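Probable benzoylformate decarboxylase (Rhodococcus jostii, PDB 7ORX) binds thiamine diphosphate and belongs to the thiamine diphosphate-dependent enzyme family, with two cofactor-binding domains and a central domain between them. Local coordinates at residues C[206-216]-C[233-244]. Sequence-based numbering, arbitrary orientation.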
loop_
_atom_site.group_PDB
_atom_site.type_symbol
_atom_site.label_atom_id
_atom_site.label_comp_id
_atom_site.label_asym_id
_atom_site.label_seq_id
_atom_site.Cartn_x
_atom_site.Cartn_y
_atom_site.Cartn_z
ATOM N N PRO C 206 26.783 28.698 23.360
ATOM C CA PRO C 206 25.750 27.779 22.888
ATOM C C PRO C 206 24.428 28.480 22.580
ATOM O O PRO C 206 24.226 29.565 23.078
ATOM C CB PRO C 206 25.521 26.893 24.112
ATOM C CG PRO C 206 25.669 27.834 25.257
ATOM C CD PRO C 206 26.781 28.760 24.822
ATOM N N VAL C 207 23.560 27.848 21.798
ATOM C CA VAL C 207 22.214 28.380 21.437
ATOM C C VAL C 207 21.209 27.231 21.551
ATOM O O VAL C 207 21.578 26.089 21.182
ATOM C CB VAL C 207 22.213 28.995 20.027
ATOM C CG1 VAL C 207 22.599 28.020 18.922
ATOM C CG2 VAL C 207 20.877 29.634 19.714
ATOM N N LEU C 208 20.030 27.508 22.119
ATOM C CA LEU C 208 18.903 26.564 22.186
ATOM C C LEU C 208 17.994 26.840 21.005
ATOM O O LEU C 208 17.596 27.996 20.834
ATOM C CB LEU C 208 18.109 26.797 23.469
ATOM C CG LEU C 208 18.850 26.597 24.783
ATOM C CD1 LEU C 208 17.860 26.093 25.826
ATOM C CD2 LEU C 208 20.012 25.621 24.645
ATOM N N VAL C 209 17.629 25.812 20.255
ATOM C CA VAL C 209 16.589 25.921 19.206
ATOM C C VAL C 209 15.460 25.016 19.655
ATOM O O VAL C 209 15.790 23.915 20.002
ATOM C CB VAL C 209 17.165 25.509 17.858
ATOM C CG1 VAL C 209 16.116 25.545 16.761
ATOM C CG2 VAL C 209 18.359 26.369 17.513
ATOM N N LEU C 210 14.238 25.519 19.787
ATOM C CA LEU C 210 13.148 24.806 20.484
ATOM C C LEU C 210 12.010 24.542 19.514
ATOM O O LEU C 210 11.672 25.415 18.708
ATOM C CB LEU C 210 12.671 25.613 21.692
ATOM C CG LEU C 210 13.724 25.780 22.789
ATOM C CD1 LEU C 210 13.205 26.532 24.009
ATOM C CD2 LEU C 210 14.273 24.468 23.236
ATOM N N GLY C 211 11.418 23.357 19.626
ATOM C CA GLY C 211 10.336 22.917 18.735
ATOM C C GLY C 211 9.063 22.631 19.502
ATOM O O GLY C 211 9.018 22.716 20.734
ATOM N N PRO C 212 8.022 22.202 18.767
ATOM C CA PRO C 212 6.669 22.131 19.290
ATOM C C PRO C 212 6.641 21.181 20.469
ATOM O O PRO C 212 5.854 21.432 21.375
ATOM C CB PRO C 212 5.763 21.695 18.121
ATOM C CG PRO C 212 6.675 21.313 17.011
ATOM C CD PRO C 212 8.074 21.808 17.360
ATOM N N ALA C 213 7.445 20.117 20.432
ATOM C CA ALA C 213 7.348 19.057 21.468
ATOM C C ALA C 213 7.703 19.620 22.848
ATOM O O ALA C 213 7.264 19.082 23.798
ATOM C CB ALA C 213 8.216 17.888 21.110
ATOM N N VAL C 214 8.405 20.738 22.946
ATOM C CA VAL C 214 8.642 21.394 24.262
ATOM C C VAL C 214 7.299 21.881 24.779
ATOM O O VAL C 214 7.020 21.622 25.932
ATOM C CB VAL C 214 9.647 22.551 24.183
ATOM C CG1 VAL C 214 9.792 23.222 25.540
ATOM C CG2 VAL C 214 11.012 22.092 23.678
ATOM N N ASP C 215 6.498 22.537 23.944
ATOM C CA ASP C 215 5.158 23.050 24.343
ATOM C C ASP C 215 4.252 21.856 24.639
ATOM O O ASP C 215 3.696 21.816 25.737
ATOM C CB ASP C 215 4.531 23.989 23.302
ATOM C CG ASP C 215 3.373 24.825 23.808
ATOM O OD1 ASP C 215 3.546 25.494 24.882
ATOM O OD2 ASP C 215 2.302 24.828 23.117
ATOM N N ALA C 216 4.141 20.891 23.733
ATOM C CA ALA C 216 3.357 19.633 23.931
ATOM C C ALA C 216 3.657 18.986 25.293
ATOM O O ALA C 216 2.701 18.537 25.904
ATOM C CB ALA C 216 3.593 18.657 22.814
ATOM N N PRO C 233 20.959 32.461 24.155
ATOM C CA PRO C 233 19.870 32.838 23.284
ATOM C C PRO C 233 19.027 31.628 22.889
ATOM O O PRO C 233 19.557 30.529 22.827
ATOM C CB PRO C 233 20.560 33.454 22.070
ATOM C CG PRO C 233 21.964 33.019 22.127
ATOM C CD PRO C 233 22.262 32.760 23.577
ATOM N N VAL C 234 17.735 31.865 22.676
ATOM C CA VAL C 234 16.721 30.843 22.320
ATOM C C VAL C 234 16.039 31.267 21.030
ATOM O O VAL C 234 15.476 32.319 21.014
ATOM C CB VAL C 234 15.699 30.663 23.444
ATOM C CG1 VAL C 234 14.553 29.761 23.018
ATOM C CG2 VAL C 234 16.359 30.123 24.703
ATOM N N TRP C 235 16.116 30.450 20.003
ATOM C CA TRP C 235 15.339 30.568 18.759
ATOM C C TRP C 235 14.290 29.476 18.732
ATOM O O TRP C 235 14.539 28.390 19.304
ATOM C CB TRP C 235 16.243 30.387 17.557
ATOM C CG TRP C 235 17.281 31.433 17.425
ATOM C CD1 TRP C 235 18.474 31.534 18.065
ATOM C CD2 TRP C 235 17.192 32.549 16.532
ATOM N NE1 TRP C 235 19.137 32.661 17.634
ATOM C CE2 TRP C 235 18.371 33.292 16.696
ATOM C CE3 TRP C 235 16.204 32.994 15.639
ATOM C CZ2 TRP C 235 18.587 34.454 15.981
ATOM C CZ3 TRP C 235 16.407 34.164 14.959
ATOM C CH2 TRP C 235 17.584 34.885 15.133
ATOM N N ILE C 236 13.206 29.719 18.023
ATOM C CA ILE C 236 12.215 28.651 17.742
ATOM C C ILE C 236 12.613 27.978 16.421
ATOM O O ILE C 236 12.923 28.705 15.463
ATOM C CB ILE C 236 10.811 29.271 17.724
ATOM C CG1 ILE C 236 10.432 29.754 19.121
ATOM C CG2 ILE C 236 9.774 28.307 17.168
ATOM C CD1 ILE C 236 9.091 30.490 19.152
ATOM N N ALA C 237 12.561 26.663 16.336
ATOM C CA ALA C 237 12.838 25.944 15.090
ATOM C C ALA C 237 11.925 26.430 13.981
ATOM O O ALA C 237 10.758 26.759 14.183
ATOM C CB ALA C 237 12.605 24.473 15.304
ATOM N N PRO C 238 12.399 26.372 12.733
ATOM C CA PRO C 238 11.649 26.872 11.595
ATOM C C PRO C 238 10.309 26.197 11.340
ATOM O O PRO C 238 10.175 25.112 11.648
ATOM C CB PRO C 238 12.561 26.622 10.396
ATOM C CG PRO C 238 13.442 25.506 10.865
ATOM C CD PRO C 238 13.682 25.796 12.333
ATOM N N SER C 239 9.387 26.913 10.684
ATOM C CA SER C 239 8.016 26.457 10.358
ATOM C C SER C 239 7.408 25.944 11.670
ATOM O O SER C 239 6.948 24.797 11.752
ATOM C CB SER C 239 8.051 25.385 9.277
ATOM O OG SER C 239 8.863 25.741 8.149
ATOM N N PRO C 240 7.333 26.810 12.715
ATOM C CA PRO C 240 6.741 26.420 13.982
ATOM C C PRO C 240 5.224 26.281 13.909
ATOM O O PRO C 240 4.546 27.032 13.229
ATOM C CB PRO C 240 7.094 27.597 14.894
ATOM C CG PRO C 240 7.121 28.781 13.974
ATOM C CD PRO C 240 7.695 28.246 12.683
ATOM N N SER C 241 4.704 25.345 14.649
ATOM C CA SER C 241 3.269 25.040 14.810
ATOM C C SER C 241 2.885 25.370 16.251
ATOM O O SER C 241 1.704 25.418 16.484
ATOM C CB SER C 241 3.058 23.566 14.487
ATOM O OG SER C 241 4.096 22.780 15.106
ATOM N N ARG C 242 3.853 25.492 17.184
ATOM C CA ARG C 242 3.566 25.859 18.591
ATOM C C ARG C 242 4.618 26.851 19.068
ATOM O O ARG C 242 5.637 27.006 18.408
ATOM C CB ARG C 242 3.539 24.619 19.471
ATOM C CG ARG C 242 2.563 23.556 18.967
ATOM C CD ARG C 242 2.552 22.321 19.867
ATOM N NE ARG C 242 1.989 22.618 21.173
ATOM C CZ ARG C 242 1.256 21.800 21.890
ATOM N NH1 ARG C 242 0.976 20.595 21.431
ATOM N NH2 ARG C 242 0.774 22.194 23.059
ATOM N N CYS C 243 4.375 27.515 20.174
ATOM C CA CYS C 243 5.356 28.428 20.768
ATOM C C CYS C 243 5.879 27.805 22.055
ATOM O O CYS C 243 5.140 27.648 23.020
ATOM C CB CYS C 243 4.736 29.773 21.089
ATOM S SG CYS C 243 5.926 30.856 21.915
ATOM N N PRO C 244 7.139 27.364 22.074
ATOM C CA PRO C 244 7.692 26.665 23.222
ATOM C C PRO C 244 8.397 27.517 24.276
ATOM O O PRO C 244 9.037 26.978 25.179
ATOM C CB PRO C 244 8.739 25.772 22.548
ATOM C CG PRO C 244 9.247 26.640 21.432
ATOM C CD PRO C 244 8.005 27.305 20.904
#
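L208, V209 and L210 pair in parallel with V234, W235 and I236, on neighbouring strands of the six-stranded sheet of the Rossmann-like central domain, an example of a beta-alpha-beta crossover whose helix 220-230 packs over one face of the parallel sheet. Four backbone hydrogen bonds join strand 206-210 to 233-237, from L208 N to P233 O at 3.1 Å through to A237 N to L210 O at 2.8 Å. The sheet face beneath helix 220-230 is the buried one: L208, L210 and V234 lie under L226, A223 and A227, L210 CD1 meets V234 CG1 at 3.6 Å, and the buried ring of P244 closes on L210 CB through its CG. V214 adds its CB to that same proline ring.

The W235 side is looser, with W235 and P233 partly exposed. V207 CG2, anti to the backbone N, lies near the plane of the indole at its CD1 edge (3.5 Å) and beside P233 O; the tryptophan also packs on R253 and L256.

Past the strands, the returning loop folds back onto helix 212-216, and a buried salt bridge joins them. The D215 carboxylate, whose OD1 also accepts from N220 and G396, stands 76° from the R242 guanidinium plane, while the backbone N of A216 lies over the guanidinium centre. The grip is side-on and falls on one oxygen: NE meets D215 OD2 on its anti side, and NH2 comes from above the carboxylate plane, each 3.0 Å from OD2.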